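Phenylacetaldehyde dehydrogenase (Burkholderia cenocepacia, PDB 4O5H) probably oxidises phenylacetaldehyde to phenylacetic acid with NAD+ as coenzyme, as a member of the aldehyde dehydrogenase family. Local coordinates at residues A[65-70]-A[248-253]; A[112-117]-A[348-353]; A[265-270]-A[483-488]. All blocks are in the same frame, centred on the assembly; numbering follows the deposited sequence.

In the fold
Interactions 1 and 3 are neighbours, with centres 20 Å apart: helix 241-250, which supplies one side of interaction 1, packs against helix 263-275 of interaction 3 where Ser249 and Arg250 meet Ala272. Interaction 2 is remote from both. Its centre lies 33 Å from that of interaction 1 and 32 Å from that of interaction 3, on the other side of the chain's centre from interaction 3. It is, however, the one near the sodium ion bound at Val51, Asp119 and Asp212, which sits about 10 Å from the Ser117 side chain. Interaction 3 also meets the second subunit, whereas interactions 1 and 2 stay within one chain.

Interaction 1. Residues A[65-70]-A[248-253]; sequences ADERDV and LSRDPR
Val70 and Leu248 make the apolar half of this contact, Glu67 and Arg250 the charged half. The first torsion of Val70 (chi1 172°) sets CG1 opposite the backbone N and lays it against the backbone of the other helix, with Val70 CG1 3.7 Å from Leu248 CA. The same methyl comes within 3.9 Å of Leu248 CB, so the valine meets the root of the leucine more closely than its branched end. One turn earlier, Glu67 stretches out beyond CG, while Arg250 kinks at chi3 and brings its guanidinium across the glutamate at about a right angle. Only one carboxylate oxygen is used: Arg250 NH2 donates to Glu67 OE2 in a salt bridge modelled at 2.5 Å, a length too short to be taken literally. OE2 lies in the guanidinium plane, but the donor stands 62° above the carboxylate plane, the two flat groups being perpendicular. This single-pronged grip contrasts with the pairs inside each segment. Arg253 takes Asp251 side-on, with its NE on OD1 and its NH2 on OD2, both through syn lone pairs, while OD1 also accepts from Arg253 N at 2.9 Å in an Asx turn. Arg68 likewise holds Asp66 side-on with NE and NH2. At the start of helix 67-82, Asp66 and Asp69 form a capping box: Asp66 OD1 receives Arg68 N, and Asp69 OD2 receives Asp66 N at 2.9 Å. Leu248, Asp251 and Arg253 go on to touch Val74, the next turn of helix 67-82, and Arg250 O accepts from Asn276. The whole is helix-to-helix packing, the first turn of 67-82 against the last of 241-250, the latter following strand 234-236 in what is consistent with the Rossmann-type coenzyme domain of aldehyde dehydrogenases.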
ATOM      1  N   ALA A  65      13.860 -11.744 -22.724  1.00 16.64           N
ATOM      2  CA  ALA A  65      12.504 -11.300 -23.088  1.00 16.94           C
ATOM      3  C   ALA A  65      12.457  -9.815 -23.319  1.00 17.72           C
ATOM      4  O   ALA A  65      13.159  -9.078 -22.667  1.00 17.75           O
ATOM      5  CB  ALA A  65      11.527 -11.641 -21.993  1.00 15.90           C
ATOM      6  N   ASP A  66      11.656  -9.393 -24.285  1.00 19.05           N
ATOM      7  CA  ASP A  66      11.327  -7.974 -24.428  1.00 20.62           C
ATOM      8  C   ASP A  66       9.856  -7.765 -24.052  1.00 19.58           C
ATOM      9  O   ASP A  66       9.191  -8.682 -23.527  1.00 16.97           O
ATOM     10  CB  ASP A  66      11.762  -7.405 -25.808  1.00 22.98           C
ATOM     11  CG  ASP A  66      10.911  -7.910 -26.989  1.00 25.54           C
ATOM     12  OD1 ASP A  66       9.847  -8.506 -26.817  1.00 26.00           O
ATOM     13  OD2 ASP A  66      11.317  -7.717 -28.147  1.00 28.92           O
ATOM     14  N   GLU A  67       9.365  -6.571 -24.317  1.00 20.55           N
ATOM     15  CA  GLU A  67       8.018  -6.180 -24.003  1.00 21.88           C
ATOM     16  C   GLU A  67       6.962  -7.111 -24.630  1.00 20.84           C
ATOM     17  O   GLU A  67       5.923  -7.402 -24.000  1.00 19.47           O
ATOM     18  CB  GLU A  67       7.812  -4.715 -24.463  1.00 25.49           C
ATOM     19  CG  GLU A  67       6.539  -4.107 -23.930  1.00 29.20           C
ATOM     20  CD  GLU A  67       6.522  -2.565 -24.015  1.00 33.11           C
ATOM     21  OE1 GLU A  67       6.920  -2.036 -25.082  1.00 37.35           O
ATOM     22  OE2 GLU A  67       6.084  -1.889 -23.022  1.00 34.98           O
ATOM     23  N   ARG A  68       7.227  -7.619 -25.829  1.00 20.47           N
ATOM     24  CA  ARG A  68       6.279  -8.517 -26.517  1.00 21.47           C
ATOM     25  C   ARG A  68       6.076  -9.778 -25.700  1.00 18.81           C
ATOM     26  O   ARG A  68       4.960 -10.236 -25.512  1.00 17.76           O
ATOM     27  CB  ARG A  68       6.801  -8.964 -27.898  1.00 23.80           C
ATOM     28  CG  ARG A  68       6.988  -7.869 -28.915  1.00 27.34           C
ATOM     29  CD  ARG A  68       7.690  -8.400 -30.180  1.00 30.78           C
ATOM     30  NE  ARG A  68       9.125  -8.583 -29.980  1.00 32.01           N
ATOM     31  CZ  ARG A  68       9.974  -9.005 -30.912  1.00 35.37           C
ATOM     32  NH1 ARG A  68       9.552  -9.331 -32.135  1.00 37.87           N
ATOM     33  NH2 ARG A  68      11.264  -9.111 -30.627  1.00 36.97           N
ATOM     34  N   ASP A  69       7.174 -10.345 -25.219  1.00 17.00           N
ATOM     35  CA  ASP A  69       7.092 -11.587 -24.454  1.00 15.73           C
ATOM     36  C   ASP A  69       6.376 -11.347 -23.116  1.00 14.25           C
ATOM     37  O   ASP A  69       5.567 -12.166 -22.660  1.00 13.74           O
ATOM     38  CB  ASP A  69       8.492 -12.196 -24.230  1.00 15.29           C
ATOM     39  CG  ASP A  69       9.286 -12.306 -25.527  1.00 16.59           C
ATOM     40  OD1 ASP A  69       8.843 -13.034 -26.458  1.00 17.08           O
ATOM     41  OD2 ASP A  69      10.323 -11.638 -25.638  1.00 16.54           O
ATOM     42  N   VAL A  70       6.685 -10.241 -22.489  1.00 13.98           N
ATOM     43  CA  VAL A  70       6.053  -9.900 -21.194  1.00 13.51           C
ATOM     44  C   VAL A  70       4.552  -9.712 -21.392  1.00 13.63           C
ATOM     45  O   VAL A  70       3.771 -10.231 -20.614  1.00 12.82           O
ATOM     46  CB  VAL A  70       6.659  -8.655 -20.564  1.00 13.73           C
ATOM     47  CG1 VAL A  70       5.861  -8.219 -19.335  1.00 13.60           C
ATOM     48  CG2 VAL A  70       8.097  -8.910 -20.167  1.00 13.59           C
ATOM     49  N   LEU A 248       6.829  -5.181 -17.428  1.00 12.37           N
ATOM     50  CA  LEU A 248       5.871  -5.790 -16.535  1.00 12.40           C
ATOM     51  C   LEU A 248       5.221  -4.726 -15.636  1.00 12.48           C
ATOM     52  O   LEU A 248       4.000  -4.659 -15.515  1.00 11.94           O
ATOM     53  CB  LEU A 248       6.560  -6.865 -15.694  1.00 12.05           C
ATOM     54  CG  LEU A 248       5.666  -7.608 -14.700  1.00 11.84           C
ATOM     55  CD1 LEU A 248       4.425  -8.179 -15.405  1.00 11.81           C
ATOM     56  CD2 LEU A 248       6.486  -8.700 -14.020  1.00 11.72           C
ATOM     57  N   SER A 249       6.051  -3.853 -15.068  1.00 13.32           N
ATOM     58  CA  SER A 249       5.555  -2.796 -14.174  1.00 14.07           C
ATOM     59  C   SER A 249       4.560  -1.837 -14.808  1.00 15.03           C
ATOM     60  O   SER A 249       3.644  -1.350 -14.118  1.00 15.27           O
ATOM     61  CB  SER A 249       6.713  -1.997 -13.536  1.00 14.31           C
ATOM     62  OG  SER A 249       7.356  -1.143 -14.481  1.00 14.45           O
ATOM     63  N   ARG A 250       4.695  -1.580 -16.117  1.00 16.15           N
ATOM     64  CA  ARG A 250       3.844  -0.626 -16.823  1.00 16.52           C
ATOM     65  C   ARG A 250       2.578  -1.245 -17.416  1.00 15.43           C
ATOM     66  O   ARG A 250       1.743  -0.532 -17.976  1.00 14.37           O
ATOM     67  CB  ARG A 250       4.593  -0.028 -18.026  1.00 19.19           C
ATOM     68  CG  ARG A 250       5.853   0.726 -17.769  1.00 22.35           C
ATOM     69  CD  ARG A 250       6.280   1.469 -19.061  1.00 24.86           C
ATOM     70  NE  ARG A 250       6.512   0.534 -20.189  1.00 27.06           N
ATOM     71  CZ  ARG A 250       7.694  -0.020 -20.489  1.00 29.29           C
ATOM     72  NH1 ARG A 250       8.764   0.261 -19.761  1.00 31.49           N
ATOM     73  NH2 ARG A 250       7.813  -0.861 -21.508  1.00 29.21           N
ATOM     74  N   ASP A 251       2.437  -2.570 -17.359  1.00 14.44           N
ATOM     75  CA  ASP A 251       1.330  -3.201 -18.035  1.00 13.67           C
ATOM     76  C   ASP A 251       0.046  -2.884 -17.278  1.00 13.34           C
ATOM     77  O   ASP A 251      -0.048  -3.174 -16.107  1.00 13.44           O
ATOM     78  CB  ASP A 251       1.543  -4.706 -18.173  1.00 13.41           C
ATOM     79  CG  ASP A 251       0.647  -5.327 -19.219  1.00 13.20           C
ATOM     80  OD1 ASP A 251      -0.571  -5.142 -19.164  1.00 12.80           O
ATOM     81  OD2 ASP A 251       1.171  -6.032 -20.129  1.00 14.02           O
ATOM     82  N   PRO A 252      -0.965  -2.287 -17.956  1.00 13.46           N
ATOM     83  CA  PRO A 252      -2.166  -1.919 -17.198  1.00 13.27           C
ATOM     84  C   PRO A 252      -3.028  -3.113 -16.876  1.00 13.05           C
ATOM     85  O   PRO A 252      -4.008  -2.979 -16.179  1.00 12.88           O
ATOM     86  CB  PRO A 252      -2.896  -0.927 -18.133  1.00 13.93           C
ATOM     87  CG  PRO A 252      -2.404  -1.297 -19.526  1.00 13.94           C
ATOM     88  CD  PRO A 252      -0.960  -1.709 -19.317  1.00 13.60           C
ATOM     89  N   ARG A 253      -2.687  -4.289 -17.385  1.00 13.23           N
ATOM     90  CA  ARG A 253      -3.504  -5.490 -17.134  1.00 13.35           C
ATOM     91  C   ARG A 253      -3.085  -6.296 -15.925  1.00 12.87           C
ATOM     92  O   ARG A 253      -3.754  -7.280 -15.586  1.00 12.19           O
ATOM     93  CB  ARG A 253      -3.566  -6.401 -18.375  1.00 13.79           C
ATOM     94  CG  ARG A 253      -4.058  -5.706 -19.626  1.00 14.61           C
ATOM     95  CD  ARG A 253      -3.735  -6.537 -20.855  1.00 15.64           C
ATOM     96  NE  ARG A 253      -2.270  -6.709 -21.000  1.00 15.65           N
ATOM     97  CZ  ARG A 253      -1.704  -7.537 -21.896  1.00 16.58           C
ATOM     98  NH1 ARG A 253      -2.456  -8.306 -22.708  1.00 16.85           N
ATOM     99  NH2 ARG A 253      -0.381  -7.630 -21.977  1.00 16.67           N
TER

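Interaction 2. Residues A[112-117]-A[348-353]; sequences LAEIES and PGMDPA
This is a buried van der Waals contact, without a hydrogen bond across it, between Ser117 and Glu114 on one side of helix 109-120 and Gly349 and Met350 in the type I turn running from Pro348 to Asp351. Ser117 and Gly349 bring the two backbones nearest. With its hydroxyl swung opposite the backbone N (chi1 -180°), the serine places OG 3.3 Å from Gly349 C, over the peptide that leads into Met350. That oxygen gives its polar bond elsewhere, to Lys122 O. Met350 then reaches back to the helix: its chain folds at both chi2 (-64°) and chi3 (-55°), which turns the thioether end toward the helix. Met350 SD lies 4.1 Å from Glu114 CG, and the methyl Met350 CE sits equally far from that same carbon. The extended glutamate crosses the methionine at about a right angle, so the sulfur and methyl ride on its aliphatic stem. The carboxylate beyond is buried and well supplied: OE1 bonds to Thr23 OG1 and Leu20 N, and OE2 makes a salt bridge with Arg110 NE. The turn is closed by Asp351 N bonding to Pro348 O at 3.0 Å, and continues into an Asx turn in which Asp351 OD1 accepts from Ala353 N. Helix 109-120 thus lies between neighbours: Val124 of helix 124-145 meets both Ser117 and Met350 and makes a backbone bond to Gly349, while Leu112 and Ile115 pack on helix 215-227. The turn itself belongs to the loop linking helices 330-343 and 362-378.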
ATOM      1  N   LEU A 112      18.036 -28.415  -6.340  1.00 11.61           N
ATOM      2  CA  LEU A 112      17.738 -26.979  -6.267  1.00 11.23           C
ATOM      3  C   LEU A 112      18.828 -26.201  -5.587  1.00 11.10           C
ATOM      4  O   LEU A 112      19.174 -25.100  -6.024  1.00 10.99           O
ATOM      5  CB  LEU A 112      16.400 -26.751  -5.548  1.00 10.94           C
ATOM      6  CG  LEU A 112      15.143 -27.141  -6.388  1.00 10.89           C
ATOM      7  CD1 LEU A 112      13.902 -27.225  -5.522  1.00 10.70           C
ATOM      8  CD2 LEU A 112      14.945 -26.140  -7.486  1.00 10.88           C
ATOM      9  N   ALA A 113      19.408 -26.774  -4.543  1.00 11.28           N
ATOM     10  CA  ALA A 113      20.519 -26.129  -3.830  1.00 11.36           C
ATOM     11  C   ALA A 113      21.754 -26.011  -4.700  1.00 11.76           C
ATOM     12  O   ALA A 113      22.408 -24.983  -4.709  1.00 11.57           O
ATOM     13  CB  ALA A 113      20.860 -26.886  -2.565  1.00 11.54           C
ATOM     14  N   GLU A 114      22.065 -27.056  -5.451  1.00 12.09           N
ATOM     15  CA  GLU A 114      23.218 -27.012  -6.378  1.00 12.40           C
ATOM     16  C   GLU A 114      23.006 -25.942  -7.473  1.00 12.56           C
ATOM     17  O   GLU A 114      23.915 -25.170  -7.785  1.00 12.59           O
ATOM     18  CB  GLU A 114      23.460 -28.402  -7.010  1.00 12.61           C
ATOM     19  CG  GLU A 114      23.955 -29.418  -5.968  1.00 12.79           C
ATOM     20  CD  GLU A 114      24.250 -30.800  -6.496  1.00 13.18           C
ATOM     21  OE1 GLU A 114      23.964 -31.101  -7.680  1.00 13.10           O
ATOM     22  OE2 GLU A 114      24.782 -31.601  -5.681  1.00 13.49           O
ATOM     23  N   ILE A 115      21.810 -25.910  -8.041  1.00 12.30           N
ATOM     24  CA  ILE A 115      21.523 -24.940  -9.067  1.00 12.54           C
ATOM     25  C   ILE A 115      21.709 -23.560  -8.465  1.00 12.57           C
ATOM     26  O   ILE A 115      22.326 -22.674  -9.072  1.00 12.62           O
ATOM     27  CB  ILE A 115      20.054 -25.093  -9.596  1.00 12.37           C
ATOM     28  CG1 ILE A 115      19.928 -26.381 -10.363  1.00 12.72           C
ATOM     29  CG2 ILE A 115      19.655 -23.901 -10.454  1.00 12.40           C
ATOM     30  CD1 ILE A 115      18.505 -26.814 -10.637  1.00 12.81           C
ATOM     31  N   GLU A 116      21.146 -23.356  -7.284  1.00 12.35           N
ATOM     32  CA  GLU A 116      21.212 -22.051  -6.657  1.00 12.78           C
ATOM     33  C   GLU A 116      22.652 -21.661  -6.337  1.00 12.81           C
ATOM     34  O   GLU A 116      23.057 -20.500  -6.560  1.00 12.88           O
ATOM     35  CB  GLU A 116      20.385 -22.023  -5.382  1.00 12.98           C
ATOM     36  CG  GLU A 116      20.072 -20.634  -4.898  1.00 13.38           C
ATOM     37  CD  GLU A 116      18.838 -20.039  -5.568  1.00 14.06           C
ATOM     38  OE1 GLU A 116      18.759 -20.069  -6.828  1.00 15.21           O
ATOM     39  OE2 GLU A 116      17.947 -19.586  -4.837  1.00 13.61           O
ATOM     40  N   SER A 117      23.438 -22.615  -5.850  1.00 12.54           N
ATOM     41  CA  SER A 117      24.841 -22.342  -5.524  1.00 12.96           C
ATOM     42  C   SER A 117      25.635 -21.992  -6.793  1.00 12.93           C
ATOM     43  O   SER A 117      26.452 -21.062  -6.781  1.00 12.91           O
ATOM     44  CB  SER A 117      25.455 -23.559  -4.835  1.00 13.11           C
ATOM     45  OG  SER A 117      26.788 -23.330  -4.502  1.00 13.55           O
ATOM     46  N   PRO A 348      34.569 -21.422  -3.551  1.00 14.61           N
ATOM     47  CA  PRO A 348      33.371 -21.772  -4.310  1.00 14.43           C
ATOM     48  C   PRO A 348      32.269 -22.367  -3.436  1.00 14.37           C
ATOM     49  O   PRO A 348      32.524 -23.140  -2.499  1.00 13.87           O
ATOM     50  CB  PRO A 348      33.867 -22.784  -5.333  1.00 14.66           C
ATOM     51  CG  PRO A 348      35.226 -23.192  -4.917  1.00 15.35           C
ATOM     52  CD  PRO A 348      35.750 -22.220  -3.930  1.00 15.63           C
ATOM     53  N   GLY A 349      31.034 -22.005  -3.765  1.00 14.46           N
ATOM     54  CA  GLY A 349      29.893 -22.399  -2.955  1.00 14.45           C
ATOM     55  C   GLY A 349      29.665 -23.895  -2.895  1.00 14.70           C
ATOM     56  O   GLY A 349      29.109 -24.412  -1.928  1.00 14.35           O
ATOM     57  N   MET A 350      30.116 -24.602  -3.911  1.00 15.39           N
ATOM     58  CA  MET A 350      29.948 -26.035  -3.914  1.00 16.63           C
ATOM     59  C   MET A 350      30.909 -26.781  -2.979  1.00 18.31           C
ATOM     60  O   MET A 350      30.694 -27.957  -2.717  1.00 18.87           O
ATOM     61  CB  MET A 350      30.060 -26.582  -5.335  1.00 17.14           C
ATOM     62  CG  MET A 350      28.826 -26.378  -6.187  1.00 16.83           C
ATOM     63  SD  MET A 350      27.377 -27.254  -5.567  1.00 17.22           S
ATOM     64  CE  MET A 350      27.984 -28.930  -5.453  1.00 18.32           C
ATOM     65  N   ASP A 351      31.918 -26.102  -2.429  1.00 19.06           N
ATOM     66  CA  ASP A 351      32.840 -26.719  -1.467  1.00 20.30           C
ATOM     67  C   ASP A 351      32.215 -26.633  -0.086  1.00 20.07           C
ATOM     68  O   ASP A 351      31.885 -25.546   0.364  1.00 19.40           O
ATOM     69  CB  ASP A 351      34.182 -25.963  -1.489  1.00 21.65           C
ATOM     70  CG  ASP A 351      35.237 -26.541  -0.531  1.00 23.47           C
ATOM     71  OD1 ASP A 351      34.924 -27.298   0.403  1.00 23.14           O
ATOM     72  OD2 ASP A 351      36.400 -26.163  -0.714  1.00 24.54           O
ATOM     73  N   PRO A 352      32.059 -27.778   0.606  1.00 20.04           N
ATOM     74  CA  PRO A 352      31.391 -27.756   1.888  1.00 20.05           C
ATOM     75  C   PRO A 352      32.183 -26.968   2.920  1.00 19.82           C
ATOM     76  O   PRO A 352      31.613 -26.547   3.899  1.00 20.39           O
ATOM     77  CB  PRO A 352      31.315 -29.231   2.304  1.00 20.73           C
ATOM     78  CG  PRO A 352      31.859 -30.038   1.197  1.00 21.07           C
ATOM     79  CD  PRO A 352      32.267 -29.146   0.080  1.00 21.05           C
ATOM     80  N   ALA A 353      33.466 -26.744   2.696  1.00 19.87           N
ATOM     81  CA  ALA A 353      34.244 -25.918   3.611  1.00 20.67           C
ATOM     82  C   ALA A 353      33.969 -24.417   3.474  1.00 20.01           C
ATOM     83  O   ALA A 353      34.352 -23.651   4.338  1.00 19.86           O
ATOM     84  CB  ALA A 353      35.725 -26.189   3.414  1.00 21.56           C
TER

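Interaction 3. Residues A[265-270]-A[483-488]; sequences TGKTIG and MKQSGF
Lys267 has CG beside its backbone N (chi1 -71°) and is fully extended from there on, so that its ammonium group projects far from helix 263-275; Gln485 bends at chi2 (-66°) and turns its amide to meet it. Lys267 NZ donates to Gln485 OE1 at 3.0 Å. The nitrogen approaches nearly along the C=O axis, the C=O...donor angle being 173°. Behind it, Lys267 CE is 3.6 Å from the same oxygen, Gln485 OE1. The two chains meet obliquely at their ends.

Both groups have further partners on the second subunit. Lys267 NZ also bonds to Asp275 O of that subunit, and Gln485 NE2 donates to Asn276 O of the same subunit. Met277 of the second subunit packs on Gln485 and on Phe488, whose strand 487-488 pairs with strand 279-283 in its own chain, so the contact belongs to the dimer interface. Chemically, the amide is engaged at both ends, oxygen to lysine and nitrogen to a carbonyl, which is consistent with its modelled orientation. The ammonium is shared between a side-chain and a main-chain oxygen, with no carboxylate in the pair: its charge is probably eased in part by these two oxygens, at a partly exposed seam between subunits that mixes such bonds with apolar packing.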
ATOM      1  N   THR A 265      15.248   1.806  -7.805  1.00 15.46           N
ATOM      2  CA  THR A 265      14.470   1.068  -8.795  1.00 15.38           C
ATOM      3  C   THR A 265      13.019   0.928  -8.328  1.00 14.51           C
ATOM      4  O   THR A 265      12.093   0.971  -9.129  1.00 13.80           O
ATOM      5  CB  THR A 265      15.095  -0.315  -9.013  1.00 15.82           C
ATOM      6  OG1 THR A 265      16.447  -0.135  -9.433  1.00 16.17           O
ATOM      7  CG2 THR A 265      14.358  -1.065 -10.060  1.00 16.11           C
ATOM      8  N   GLY A 266      12.827   0.758  -7.015  1.00 13.81           N
ATOM      9  CA  GLY A 266      11.480   0.672  -6.448  1.00 13.65           C
ATOM     10  C   GLY A 266      10.624   1.895  -6.743  1.00 13.82           C
ATOM     11  O   GLY A 266       9.435   1.772  -7.052  1.00 13.41           O
ATOM     12  N   LYS A 267      11.221   3.080  -6.659  1.00 13.77           N
ATOM     13  CA  LYS A 267      10.487   4.289  -6.988  1.00 14.10           C
ATOM     14  C   LYS A 267      10.063   4.290  -8.460  1.00 13.84           C
ATOM     15  O   LYS A 267       8.930   4.604  -8.775  1.00 13.34           O
ATOM     16  CB  LYS A 267      11.284   5.545  -6.643  1.00 14.78           C
ATOM     17  CG  LYS A 267      11.385   5.739  -5.144  1.00 14.89           C
ATOM     18  CD  LYS A 267      12.224   6.919  -4.746  1.00 15.93           C
ATOM     19  CE  LYS A 267      12.249   6.980  -3.242  1.00 15.93           C
ATOM     20  NZ  LYS A 267      13.172   8.019  -2.784  1.00 16.59           N
ATOM     21  N   THR A 268      10.976   3.906  -9.356  1.00 13.68           N
ATOM     22  CA  THR A 268      10.675   3.820 -10.776  1.00 13.23           C
ATOM     23  C   THR A 268       9.487   2.893 -11.044  1.00 12.97           C
ATOM     24  O   THR A 268       8.570   3.227 -11.798  1.00 12.48           O
ATOM     25  CB  THR A 268      11.921   3.347 -11.554  1.00 13.73           C
ATOM     26  OG1 THR A 268      12.956   4.299 -11.364  1.00 13.85           O
ATOM     27  CG2 THR A 268      11.625   3.289 -13.066  1.00 13.94           C
ATOM     28  N   ILE A 269       9.545   1.716 -10.419  1.00 12.47           N
ATOM     29  CA  ILE A 269       8.513   0.714 -10.516  0.50 12.03           C
ATOM     30  C   ILE A 269       7.197   1.285 -10.005  1.00 11.76           C
ATOM     31  O   ILE A 269       6.161   1.132 -10.645  1.00 11.40           O
ATOM     32  CB  ILE A 269       8.912  -0.553  -9.716  0.50 11.97           C
ATOM     33  CG1 ILE A 269      10.114  -1.274 -10.357  0.50 12.13           C
ATOM     34  CG2 ILE A 269       7.747  -1.511  -9.591  0.50 11.95           C
ATOM     35  CD1 ILE A 269       9.799  -2.057 -11.630  0.50 12.32           C
ATOM     36  N   GLY A 270       7.242   1.940  -8.856  1.00 11.55           N
ATOM     37  CA  GLY A 270       6.045   2.481  -8.268  1.00 11.50           C
ATOM     38  C   GLY A 270       5.409   3.582  -9.090  1.00 11.82           C
ATOM     39  O   GLY A 270       4.181   3.652  -9.173  1.00 11.58           O
ATOM     40  N   MET A 483       9.918   0.150   6.866  1.00 11.60           N
ATOM     41  CA  MET A 483       9.501   1.502   7.184  1.00 12.40           C
ATOM     42  C   MET A 483      10.385   2.497   6.408  1.00 12.10           C
ATOM     43  O   MET A 483      11.421   2.130   5.851  1.00 11.26           O
ATOM     44  CB  MET A 483       9.709   1.780   8.686  1.00 13.24           C
ATOM     45  CG  MET A 483       8.943   0.823   9.578  1.00 13.90           C
ATOM     46  SD  MET A 483       8.931   1.445  11.254  1.00 16.30           S
ATOM     47  CE  MET A 483       8.018   0.095  12.035  1.00 15.33           C
ATOM     48  N   LYS A 484       9.954   3.754   6.397  1.00 12.39           N
ATOM     49  CA  LYS A 484      10.743   4.864   5.827  1.00 13.12           C
ATOM     50  C   LYS A 484      11.110   4.568   4.349  1.00 13.18           C
ATOM     51  O   LYS A 484      10.238   4.110   3.564  1.00 12.38           O
ATOM     52  CB  LYS A 484      11.941   5.156   6.732  1.00 13.48           C
ATOM     53  CG  LYS A 484      11.542   5.605   8.138  1.00 14.13           C
ATOM     54  CD  LYS A 484      12.692   5.558   9.180  1.00 14.58           C
ATOM     55  CE  LYS A 484      13.918   6.348   8.763  1.00 14.98           C
ATOM     56  NZ  LYS A 484      14.947   6.347   9.855  1.00 15.58           N
ATOM     57  N   GLN A 485      12.334   4.805   3.931  1.00 13.88           N
ATOM     58  CA  GLN A 485      12.680   4.559   2.517  1.00 15.12           C
ATOM     59  C   GLN A 485      12.925   3.091   2.160  1.00 13.37           C
ATOM     60  O   GLN A 485      13.309   2.793   1.023  1.00 12.78           O
ATOM     61  CB  GLN A 485      13.936   5.328   2.110  1.00 17.29           C
ATOM     62  CG  GLN A 485      13.875   6.813   2.317  1.00 20.67           C
ATOM     63  CD  GLN A 485      12.876   7.451   1.435  1.00 23.27           C
ATOM     64  OE1 GLN A 485      13.033   7.530   0.210  1.00 24.16           O
ATOM     65  NE2 GLN A 485      11.807   7.923   2.061  1.00 27.82           N
ATOM     66  N   SER A 486      12.709   2.191   3.112  1.00 12.35           N
ATOM     67  CA  SER A 486      12.829   0.766   2.835  1.00 11.56           C
ATOM     68  C   SER A 486      11.552   0.185   2.213  1.00 11.42           C
ATOM     69  O   SER A 486      11.450  -1.016   1.994  1.00 10.79           O
ATOM     70  CB  SER A 486      13.228   0.028   4.092  1.00 10.81           C
ATOM     71  OG  SER A 486      14.522   0.424   4.510  1.00 11.03           O
ATOM     72  N   GLY A 487      10.567   1.044   1.971  1.00 11.85           N
ATOM     73  CA  GLY A 487       9.374   0.655   1.248  1.00 12.14           C
ATOM     74  C   GLY A 487       8.118   0.598   2.115  1.00 12.07           C
ATOM     75  O   GLY A 487       8.043   1.236   3.183  1.00 12.42           O
ATOM     76  N   PHE A 488       7.130  -0.147   1.638  1.00 11.85           N
ATOM     77  CA  PHE A 488       5.910  -0.397   2.400  1.00 11.91           C
ATOM     78  C   PHE A 488       5.279  -1.697   1.936  1.00 11.44           C
ATOM     79  O   PHE A 488       5.556  -2.180   0.835  1.00 11.27           O
ATOM     80  CB  PHE A 488       4.914   0.789   2.321  1.00 12.46           C
ATOM     81  CG  PHE A 488       4.650   1.258   0.938  1.00 13.08           C
ATOM     82  CD1 PHE A 488       3.814   0.526   0.072  1.00 13.24           C
ATOM     83  CD2 PHE A 488       5.196   2.441   0.478  1.00 13.92           C
ATOM     84  CE1 PHE A 488       3.597   0.949  -1.217  1.00 13.55           C
ATOM     85  CE2 PHE A 488       4.932   2.884  -0.828  1.00 14.59           C
ATOM     86  CZ  PHE A 488       4.143   2.121  -1.674  1.00 14.03           C
TER